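Side-chain contacts in inositol monophosphatase family protein (Staphylococcus aureus, PDB 5I3S), which probably hydrolyses phosphate monoesters of inositol or related sugars in a metal-dependent reaction: residues F6-I11 with L123-V128; I16-L21 with T39-A44; E130-Y133 with P138-P141; G165-E170 with E256-A261. All coordinates share one frame; numbering follows the deposited sequence.

Contact 1. Residues F6-I11 with L123-V128; sequences FAQGLI and LYHAKV
ND1 of H125 is approached by two groups from the first helix: the hydroxyl of Y4, which is hydrogen-bonded to it, and the side-chain oxygen of Q8, which is merely close. Q8 OE1 lies 3.2 Å from H125 ND1, but the angle is too poor for a bond, and the amide plane stands 72° from the imidazole plane. The amide oxygen therefore comes obliquely to the ring, where it also nears CE1. At the far nitrogen, NE2 is hydrogen-bonded to G135 O. Because a carbonyl can only accept, NE2 should carry a proton, which in a neutral ring would leave ND1 to accept from Y4. The backbone oxygen of L123 lies at the ring edge, in plane, 3.4 Å from H125 CD2, while the hydrogen bonds at the two nitrogens hold the ring's rotation.

Helix 2-24 belongs to the outer layer of the layered alpha-beta-alpha-beta-alpha sandwich of this superfamily; its segment 6-11 runs nearly antiparallel to 123-127 of the large sheet, the two axes 10.6 Å apart at closest approach. F114 of the neighbouring strand 109-117 touches A7, I11 and H125, extending the packing to the next strand.

Beyond the amide the contact is apolar. L123 sends its two methyls to different helix residues: CD2 meets Q8 CG at 3.8 Å, and CD1 meets I11 CG2 at 3.7 Å. With CG of Q8 opposite its backbone nitrogen (chi1 -173°) and the chain extended beyond it, the methylene passes L123 while the amide reaches across to H125. I11 and L123 meet at a slant, methyl against methyl.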
# COMPACT_ATOMS: atom_id res chain seq x y z
N PHE A 6 -4.49 26.59 -15.85
CA PHE A 6 -4.63 25.73 -17.06
C PHE A 6 -4.17 24.28 -16.79
O PHE A 6 -4.82 23.33 -17.22
CB PHE A 6 -3.87 26.38 -18.24
CG PHE A 6 -3.71 25.49 -19.46
CD1 PHE A 6 -4.75 25.28 -20.34
CD2 PHE A 6 -2.51 24.91 -19.75
CE1 PHE A 6 -4.60 24.48 -21.48
CE2 PHE A 6 -2.35 24.09 -20.86
CZ PHE A 6 -3.40 23.88 -21.73
N ALA A 7 -3.07 24.11 -16.06
CA ALA A 7 -2.55 22.76 -15.82
C ALA A 7 -3.50 21.99 -14.92
O ALA A 7 -3.82 20.85 -15.18
CB ALA A 7 -1.16 22.82 -15.23
N GLN A 8 -3.94 22.65 -13.86
CA GLN A 8 -4.85 22.11 -12.87
C GLN A 8 -6.13 21.57 -13.49
O GLN A 8 -6.49 20.44 -13.23
CB GLN A 8 -5.13 23.20 -11.83
CG GLN A 8 -5.92 22.79 -10.62
CD GLN A 8 -5.58 23.62 -9.42
OE1 GLN A 8 -4.41 23.77 -9.06
NE2 GLN A 8 -6.58 24.19 -8.79
N GLY A 9 -6.78 22.34 -14.33
CA GLY A 9 -8.02 21.93 -14.96
C GLY A 9 -7.81 20.81 -15.95
O GLY A 9 -8.53 19.80 -15.94
N LEU A 10 -6.78 20.98 -16.78
CA LEU A 10 -6.34 19.95 -17.72
C LEU A 10 -6.15 18.59 -17.05
O LEU A 10 -6.63 17.57 -17.54
CB LEU A 10 -5.03 20.38 -18.38
CG LEU A 10 -4.39 19.37 -19.33
CD1 LEU A 10 -5.35 19.04 -20.46
CD2 LEU A 10 -3.10 19.91 -19.89
N ILE A 11 -5.44 18.53 -15.94
CA ILE A 11 -5.16 17.21 -15.35
C ILE A 11 -6.47 16.57 -14.82
O ILE A 11 -6.69 15.38 -15.00
CB ILE A 11 -4.01 17.25 -14.32
CG1 ILE A 11 -3.47 15.86 -14.05
CG2 ILE A 11 -4.40 17.99 -13.05
CD1 ILE A 11 -2.24 15.86 -13.15
N LEU A 123 -6.42 15.63 -5.97
CA LEU A 123 -5.36 16.25 -6.73
C LEU A 123 -4.40 16.80 -5.73
O LEU A 123 -4.79 17.66 -4.94
CB LEU A 123 -5.91 17.39 -7.56
CG LEU A 123 -4.87 18.24 -8.31
CD1 LEU A 123 -4.21 17.44 -9.39
CD2 LEU A 123 -5.55 19.44 -8.90
N TYR A 124 -3.16 16.30 -5.75
CA TYR A 124 -2.10 16.95 -4.99
C TYR A 124 -1.41 17.95 -5.92
O TYR A 124 -1.17 17.65 -7.09
CB TYR A 124 -1.12 15.93 -4.39
CG TYR A 124 -1.83 14.81 -3.56
CD1 TYR A 124 -2.00 14.94 -2.18
CD2 TYR A 124 -2.27 13.64 -4.17
CE1 TYR A 124 -2.66 13.96 -1.43
CE2 TYR A 124 -2.90 12.65 -3.44
CZ TYR A 124 -3.09 12.80 -2.09
OH TYR A 124 -3.73 11.83 -1.38
N HIS A 125 -1.07 19.11 -5.40
CA HIS A 125 -0.57 20.19 -6.22
C HIS A 125 0.16 21.28 -5.41
O HIS A 125 -0.03 21.41 -4.18
CB HIS A 125 -1.69 20.78 -7.12
CG HIS A 125 -2.81 21.40 -6.35
ND1 HIS A 125 -3.07 22.75 -6.36
CD2 HIS A 125 -3.73 20.84 -5.53
CE1 HIS A 125 -4.10 23.00 -5.56
NE2 HIS A 125 -4.52 21.86 -5.05
N ALA A 126 1.01 22.01 -6.12
CA ALA A 126 1.99 22.93 -5.52
C ALA A 126 2.57 23.79 -6.63
O ALA A 126 2.89 23.28 -7.71
CB ALA A 126 3.10 22.15 -4.86
N LYS A 127 2.63 25.09 -6.42
CA LYS A 127 3.38 25.96 -7.32
C LYS A 127 4.61 26.24 -6.54
O LYS A 127 4.49 26.47 -5.34
CB LYS A 127 2.59 27.23 -7.67
CG LYS A 127 3.40 28.29 -8.40
CD LYS A 127 2.53 29.43 -8.93
CE LYS A 127 3.30 30.73 -9.20
NZ LYS A 127 4.76 30.61 -9.53
N VAL A 128 5.79 26.17 -7.16
CA VAL A 128 7.05 26.44 -6.42
C VAL A 128 6.91 27.78 -5.65
O VAL A 128 6.46 28.77 -6.22
CB VAL A 128 8.33 26.40 -7.32
CG1 VAL A 128 8.36 27.58 -8.26
CG2 VAL A 128 9.60 26.43 -6.47

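Contact 2. Residues I16-L21 with T39-A44; sequences IRIKQL and TNVDKA
V41 turns its two methyls to two different residues of the facing helix: with chi1 at 175°, CG1 lies opposite the backbone nitrogen and is directed to I18, while CG2 sits beside that nitrogen and is directed to L21. I18 presents its ethyl branch through a chi1 of -72°, which places CG1 3.8 Å from V41 CG1. The other branch shares the work, since I18 CG2 is 4.0 Å from V41 CG1. The two side chains cross at about a right angle, and the single valine methyl rests in the fork of the isoleucine.

L21 and V41 instead run past each other in opposite directions. The approach is made low on the leucine, at L21 CB, 3.7 Å from V41 CG2, leaving the end of the leucine, L21 CD1, to reach A44 CB at 3.6 Å, one turn on from V41. V41 and A44, three residues apart, thus form one stripe on helix 37-56, with I18 and L21 the matching stripe on helix 2-24.

The two segments pack antiparallel, their axes 10.3 Å apart at closest approach and 151° between their directions. I85 of strand 85-86 touches both I18 and V41, adding a third member to this packing. On another side of helix 37-56, D42 comes close to E65 and E66, an acidic grouping consistent with the metal-dependent chemistry of this family.

Across the interface itself only carbon meets carbon; the helices are held by fit and by the burial of aliphatic side chains, with no directional polar bond between the two segments.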
# COMPACT_ATOMS: atom_id res chain seq x y z
N ILE A 16 -11.26 12.70 -15.74
CA ILE A 16 -12.62 12.38 -16.19
C ILE A 16 -12.65 11.51 -17.45
O ILE A 16 -13.44 10.57 -17.54
CB ILE A 16 -13.47 13.66 -16.32
CG1 ILE A 16 -13.78 14.16 -14.91
CG2 ILE A 16 -14.77 13.42 -17.09
CD1 ILE A 16 -14.53 15.46 -14.83
N ARG A 17 -11.77 11.81 -18.39
CA ARG A 17 -11.66 10.96 -19.59
C ARG A 17 -11.09 9.58 -19.34
O ARG A 17 -11.47 8.65 -20.05
CB ARG A 17 -10.87 11.66 -20.67
CG ARG A 17 -11.60 12.90 -21.15
CD ARG A 17 -10.67 13.81 -21.93
NE ARG A 17 -10.35 13.28 -23.26
CZ ARG A 17 -10.67 13.84 -24.43
NH1 ARG A 17 -11.37 14.98 -24.51
NH2 ARG A 17 -10.30 13.25 -25.55
N ILE A 18 -10.19 9.43 -18.35
CA ILE A 18 -9.76 8.09 -17.92
C ILE A 18 -10.94 7.25 -17.38
O ILE A 18 -11.13 6.13 -17.82
CB ILE A 18 -8.59 8.10 -16.89
CG1 ILE A 18 -7.31 8.51 -17.59
CG2 ILE A 18 -8.39 6.72 -16.26
CD1 ILE A 18 -6.06 8.46 -16.73
N LYS A 19 -11.74 7.82 -16.48
CA LYS A 19 -12.94 7.08 -15.94
C LYS A 19 -13.97 6.74 -17.04
O LYS A 19 -14.56 5.67 -17.03
CB LYS A 19 -13.61 7.82 -14.77
CG LYS A 19 -12.62 8.30 -13.70
CD LYS A 19 -13.08 8.14 -12.26
CE LYS A 19 -14.33 8.93 -11.90
NZ LYS A 19 -14.38 10.31 -12.46
N GLN A 20 -14.18 7.64 -18.00
CA GLN A 20 -15.04 7.36 -19.15
C GLN A 20 -14.55 6.17 -19.98
O GLN A 20 -15.37 5.33 -20.38
CB GLN A 20 -15.17 8.58 -20.06
CG GLN A 20 -16.20 9.56 -19.56
CD GLN A 20 -16.12 10.92 -20.23
OE1 GLN A 20 -15.44 11.12 -21.24
NE2 GLN A 20 -16.82 11.87 -19.66
N LEU A 21 -13.24 6.11 -20.24
CA LEU A 21 -12.68 4.99 -20.97
C LEU A 21 -12.83 3.67 -20.20
O LEU A 21 -13.19 2.64 -20.79
CB LEU A 21 -11.25 5.26 -21.46
CG LEU A 21 -11.21 6.27 -22.63
CD1 LEU A 21 -9.83 6.86 -22.86
CD2 LEU A 21 -11.72 5.70 -23.95
N THR A 39 -2.67 0.25 -22.09
CA THR A 39 -1.98 0.81 -23.25
C THR A 39 -2.88 1.81 -23.96
O THR A 39 -2.45 2.94 -24.22
CB THR A 39 -1.58 -0.26 -24.28
OG1 THR A 39 -1.15 -1.43 -23.59
CG2 THR A 39 -0.43 0.24 -25.17
N ASN A 40 -4.13 1.42 -24.22
CA ASN A 40 -5.06 2.29 -24.95
C ASN A 40 -5.40 3.57 -24.18
O ASN A 40 -5.31 4.66 -24.77
CB ASN A 40 -6.33 1.53 -25.40
CG ASN A 40 -6.13 0.77 -26.72
OD1 ASN A 40 -5.01 0.42 -27.10
ND2 ASN A 40 -7.25 0.51 -27.41
N VAL A 41 -5.74 3.43 -22.90
CA VAL A 41 -5.99 4.62 -22.02
C VAL A 41 -4.75 5.50 -21.83
O VAL A 41 -4.86 6.73 -21.80
CB VAL A 41 -6.62 4.24 -20.66
CG1 VAL A 41 -6.75 5.44 -19.72
CG2 VAL A 41 -7.99 3.67 -20.88
N ASP A 42 -3.57 4.87 -21.78
CA ASP A 42 -2.31 5.58 -21.64
C ASP A 42 -2.08 6.51 -22.86
O ASP A 42 -1.77 7.72 -22.70
CB ASP A 42 -1.13 4.56 -21.47
CG ASP A 42 -0.21 4.90 -20.31
OD1 ASP A 42 0.22 6.04 -20.22
OD2 ASP A 42 0.12 4.02 -19.49
N LYS A 43 -2.24 5.97 -24.06
CA LYS A 43 -2.12 6.75 -25.32
C LYS A 43 -3.20 7.83 -25.38
O LYS A 43 -2.89 8.98 -25.65
CB LYS A 43 -2.18 5.85 -26.59
N ALA A 44 -4.45 7.46 -25.09
CA ALA A 44 -5.56 8.42 -25.14
C ALA A 44 -5.25 9.62 -24.25
O ALA A 44 -5.34 10.79 -24.69
CB ALA A 44 -6.87 7.78 -24.70

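Contact 3. Residues E130-Y133 with P138-P141; sequences EGAY and PLKP
Y133 and P138 put their side chains on the same face of a small antiparallel pairing, where the phenol ring and the pyrrolidine cross at a slant. The CD1 and CE1 atoms of the tyrosine ring do the touching: Y133 CE1 lies 3.7 Å from P138 CB, and Y133 CD1 comes within 3.6 Å of P138 CA. A chi1 of -72° sets the ring beside its own backbone nitrogen and brings these two atoms obliquely against the proline.

The two residues are a non-hydrogen-bonded pair, CA to CA 4.4 Å, a position at which the missing N-H of proline costs no bond across the strands. The next residue supplies the link: L139 N donates to A132 O at 2.8 Å, almost straight at 176°, although the donor is tilted out of the carbonyl plane by 27°. The same oxygen also receives a CA-H contact from P138, with A132 O and P138 CA 3.5 Å apart.

Turned away from the tyrosine side are A132 and L139. The isobutyl group of L139 passes along the A132 carbonyl, with L139 CB 3.7 Å from A132 O, and then extends one methyl toward the alanine, L139 CD1 and A132 CB being 4.1 Å apart. This contact is looser than the one between tyrosine and proline.

The arrangement is a tight beta hairpin whose second arm, 137-138, is the outermost strand of the large sheet within this chain. Strand 132-134 lies between it and strand 122-127. Helix 206-218 presents I215 and E218 to A132, and E218 OE1 accepts from G131 N.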
# COMPACT_ATOMS: atom_id res chain seq x y z
N GLU A 130 4.73 28.59 -3.21
CA GLU A 130 3.37 28.89 -2.71
C GLU A 130 2.68 27.81 -1.87
O GLU A 130 1.47 27.92 -1.62
CB GLU A 130 2.45 29.25 -3.85
CG GLU A 130 3.06 30.22 -4.84
CD GLU A 130 2.12 31.32 -5.25
OE1 GLU A 130 0.88 31.15 -5.13
OE2 GLU A 130 2.63 32.35 -5.71
N GLY A 131 3.43 26.80 -1.41
CA GLY A 131 2.85 25.71 -0.59
C GLY A 131 2.23 24.60 -1.42
O GLY A 131 1.99 24.74 -2.62
N ALA A 132 1.95 23.51 -0.73
CA ALA A 132 1.47 22.29 -1.31
C ALA A 132 0.10 21.99 -0.75
O ALA A 132 -0.17 22.23 0.43
CB ALA A 132 2.42 21.13 -0.99
N TYR A 133 -0.73 21.37 -1.60
CA TYR A 133 -2.13 21.18 -1.34
C TYR A 133 -2.58 19.77 -1.66
O TYR A 133 -2.10 19.18 -2.64
CB TYR A 133 -2.93 22.20 -2.20
CG TYR A 133 -2.79 23.59 -1.67
CD1 TYR A 133 -3.67 24.08 -0.67
CD2 TYR A 133 -1.75 24.42 -2.09
CE1 TYR A 133 -3.54 25.36 -0.15
CE2 TYR A 133 -1.61 25.70 -1.58
CZ TYR A 133 -2.51 26.16 -0.61
OH TYR A 133 -2.37 27.42 -0.09
N PRO A 138 -4.19 22.85 2.74
CA PRO A 138 -2.75 22.96 2.65
C PRO A 138 -2.11 21.81 3.41
O PRO A 138 -2.67 21.37 4.39
CB PRO A 138 -2.46 24.35 3.28
CG PRO A 138 -3.60 24.59 4.23
CD PRO A 138 -4.79 23.86 3.64
N LEU A 139 -0.99 21.29 2.93
CA LEU A 139 -0.20 20.31 3.67
C LEU A 139 0.75 21.03 4.60
O LEU A 139 1.25 22.08 4.24
CB LEU A 139 0.61 19.47 2.70
CG LEU A 139 -0.21 18.66 1.70
CD1 LEU A 139 0.76 17.84 0.88
CD2 LEU A 139 -1.18 17.74 2.44
N LYS A 140 0.97 20.47 5.78
CA LYS A 140 1.93 20.96 6.79
C LYS A 140 3.36 20.56 6.42
O LYS A 140 3.57 19.47 5.86
CB LYS A 140 1.68 20.35 8.19
CG LYS A 140 0.27 20.46 8.76
CD LYS A 140 -0.13 21.90 9.04
CE LYS A 140 -1.57 22.18 8.62
NZ LYS A 140 -1.71 23.61 8.23
N PRO A 141 4.35 21.42 6.80
CA PRO A 141 5.74 21.01 6.76
C PRO A 141 5.96 19.71 7.51
O PRO A 141 5.19 19.31 8.44
CB PRO A 141 6.49 22.16 7.43
CG PRO A 141 5.65 23.36 7.14
CD PRO A 141 4.24 22.83 7.26

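Contact 4. Residues G165-E170 with E256-A261; sequences GEIFKE and EPHHDA
The imidazole of H258 is met obliquely by the ethyl branch of I167, whose CG1 is 3.8 Å from H258 CG and 4.0 Å from H258 CD2. The other branch reaches the same part of the ring, with I167 CG2 4.1 Å from H258 CD2. It is thus the carbon side of the imidazole, near its attachment, that takes the packing. H258 CB joins in: I167 CG1 lies 3.8 Å from it and I167 CD1 3.9 Å. The two side chains slide past each other in opposite directions. A chi1 of -63° on I167 sets CG1 beside its backbone nitrogen, and chi2 of 162° carries the terminal methyl onward, past the histidine, to A261, where I167 CD1 and A261 CB are 4.2 Å apart.

H258 occupies the N-cap position of helix 259-270, the last helix modelled in the chain, and follows a short 3-10 turn at 256-257. H258 and A261 are three residues apart and present one side of this first turn to helix 164-174. The contact therefore joins two helices on the periphery of the C-terminal half of the sandwich, far along the chain from one another. I163, just before helix 164-174, also touches A261.

The neighbours of I167 face other ways. F168 packs on I154, W158 and L226, toward the interior of this half. K169 and E166 form a salt bridge along the helix whose hydrogen bond, K169 NZ to E166 OE1 3.3 Å, is weak, and K169 also packs against L159 of the second subunit.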
# COMPACT_ATOMS: atom_id res chain seq x y z
N GLY A 165 20.01 -5.69 -2.75
CA GLY A 165 19.41 -6.44 -1.65
C GLY A 165 20.10 -6.22 -0.32
O GLY A 165 19.46 -5.77 0.63
N GLU A 166 21.41 -6.47 -0.28
CA GLU A 166 22.13 -6.45 0.99
C GLU A 166 22.15 -5.06 1.58
O GLU A 166 21.93 -4.87 2.78
CB GLU A 166 23.58 -6.98 0.86
CG GLU A 166 23.74 -8.48 1.09
CD GLU A 166 23.29 -8.94 2.48
OE1 GLU A 166 22.28 -9.67 2.57
OE2 GLU A 166 23.94 -8.56 3.47
N ILE A 167 22.35 -4.09 0.70
CA ILE A 167 22.35 -2.68 1.06
C ILE A 167 20.99 -2.22 1.57
O ILE A 167 20.93 -1.65 2.65
CB ILE A 167 22.85 -1.84 -0.12
CG1 ILE A 167 24.32 -2.22 -0.43
CG2 ILE A 167 22.73 -0.37 0.19
CD1 ILE A 167 24.78 -1.81 -1.81
N PHE A 168 19.90 -2.50 0.85
CA PHE A 168 18.58 -2.13 1.40
C PHE A 168 18.14 -2.93 2.66
O PHE A 168 17.29 -2.45 3.45
CB PHE A 168 17.46 -2.16 0.33
CG PHE A 168 17.47 -1.01 -0.67
CD1 PHE A 168 17.60 0.31 -0.27
CD2 PHE A 168 17.20 -1.26 -2.02
CE1 PHE A 168 17.52 1.35 -1.20
CE2 PHE A 168 17.14 -0.23 -2.95
CZ PHE A 168 17.31 1.07 -2.54
N LYS A 169 18.72 -4.12 2.90
CA LYS A 169 18.32 -4.95 4.05
C LYS A 169 18.52 -4.28 5.39
O LYS A 169 17.66 -4.39 6.25
CB LYS A 169 19.04 -6.31 4.09
CG LYS A 169 18.15 -7.50 3.74
CD LYS A 169 18.22 -7.95 2.28
CE LYS A 169 17.83 -9.40 2.10
NZ LYS A 169 19.01 -10.26 2.38
N GLU A 170 19.64 -3.59 5.57
CA GLU A 170 19.95 -2.92 6.82
C GLU A 170 18.95 -1.79 7.07
O GLU A 170 18.41 -1.66 8.16
CB GLU A 170 21.45 -2.47 6.88
CG GLU A 170 22.43 -3.58 7.32
N GLU A 256 26.00 5.45 2.49
CA GLU A 256 27.39 5.92 2.47
C GLU A 256 28.42 4.80 2.64
O GLU A 256 29.32 4.68 1.83
CB GLU A 256 27.65 6.97 3.57
CG GLU A 256 28.35 8.24 3.10
CD GLU A 256 29.53 7.94 2.25
OE1 GLU A 256 30.47 7.29 2.77
OE2 GLU A 256 29.48 8.31 1.06
N PRO A 257 28.25 3.94 3.67
CA PRO A 257 29.23 2.86 3.81
C PRO A 257 29.24 1.89 2.63
O PRO A 257 30.11 1.03 2.55
CB PRO A 257 28.78 2.15 5.10
CG PRO A 257 27.94 3.17 5.83
CD PRO A 257 27.23 3.90 4.73
N HIS A 258 28.28 2.03 1.72
CA HIS A 258 28.24 1.20 0.54
C HIS A 258 28.36 2.06 -0.73
O HIS A 258 27.94 1.61 -1.81
CB HIS A 258 26.95 0.34 0.59
CG HIS A 258 26.83 -0.47 1.86
ND1 HIS A 258 27.81 -1.36 2.28
CD2 HIS A 258 25.88 -0.50 2.83
CE1 HIS A 258 27.47 -1.90 3.43
NE2 HIS A 258 26.30 -1.40 3.78
N HIS A 259 29.00 3.25 -0.64
CA HIS A 259 28.98 4.18 -1.80
C HIS A 259 29.55 3.58 -3.08
O HIS A 259 29.01 3.78 -4.14
CB HIS A 259 29.66 5.55 -1.52
N ASP A 260 30.67 2.88 -2.99
CA ASP A 260 31.38 2.36 -4.20
C ASP A 260 30.54 1.29 -4.95
O ASP A 260 30.44 1.31 -6.16
CB ASP A 260 32.77 1.81 -3.84
CG ASP A 260 33.77 2.90 -3.39
OD1 ASP A 260 34.50 2.63 -2.42
OD2 ASP A 260 33.84 4.00 -3.99
N ALA A 261 29.90 0.41 -4.19
CA ALA A 261 28.97 -0.56 -4.73
C ALA A 261 27.75 0.13 -5.36
O ALA A 261 27.34 -0.25 -6.46
CB ALA A 261 28.58 -1.55 -3.64

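Contacts 1 and 2 use successive parts of helix 2-24, their centres about 19 Å apart, so one helix packs on the large sheet through contact 1 and on helix 37-56 through contact 2; along the chain contact 2 lies inside the loop that contact 1 closes. Contacts 1 and 3 touch directly, with centres about 13 Å apart, and H125 O and Y133 N, 2.7 Å apart, probably form a hydrogen bond joining neighbouring strands. Contact 4 stands apart in the other half of the molecule, its centre about 33 to 40 Å from those of the rest. Contact 2 includes D42, whose carboxylate lies close to those of E65 and E66, consistent with a nearby metal-dependent catalytic centre.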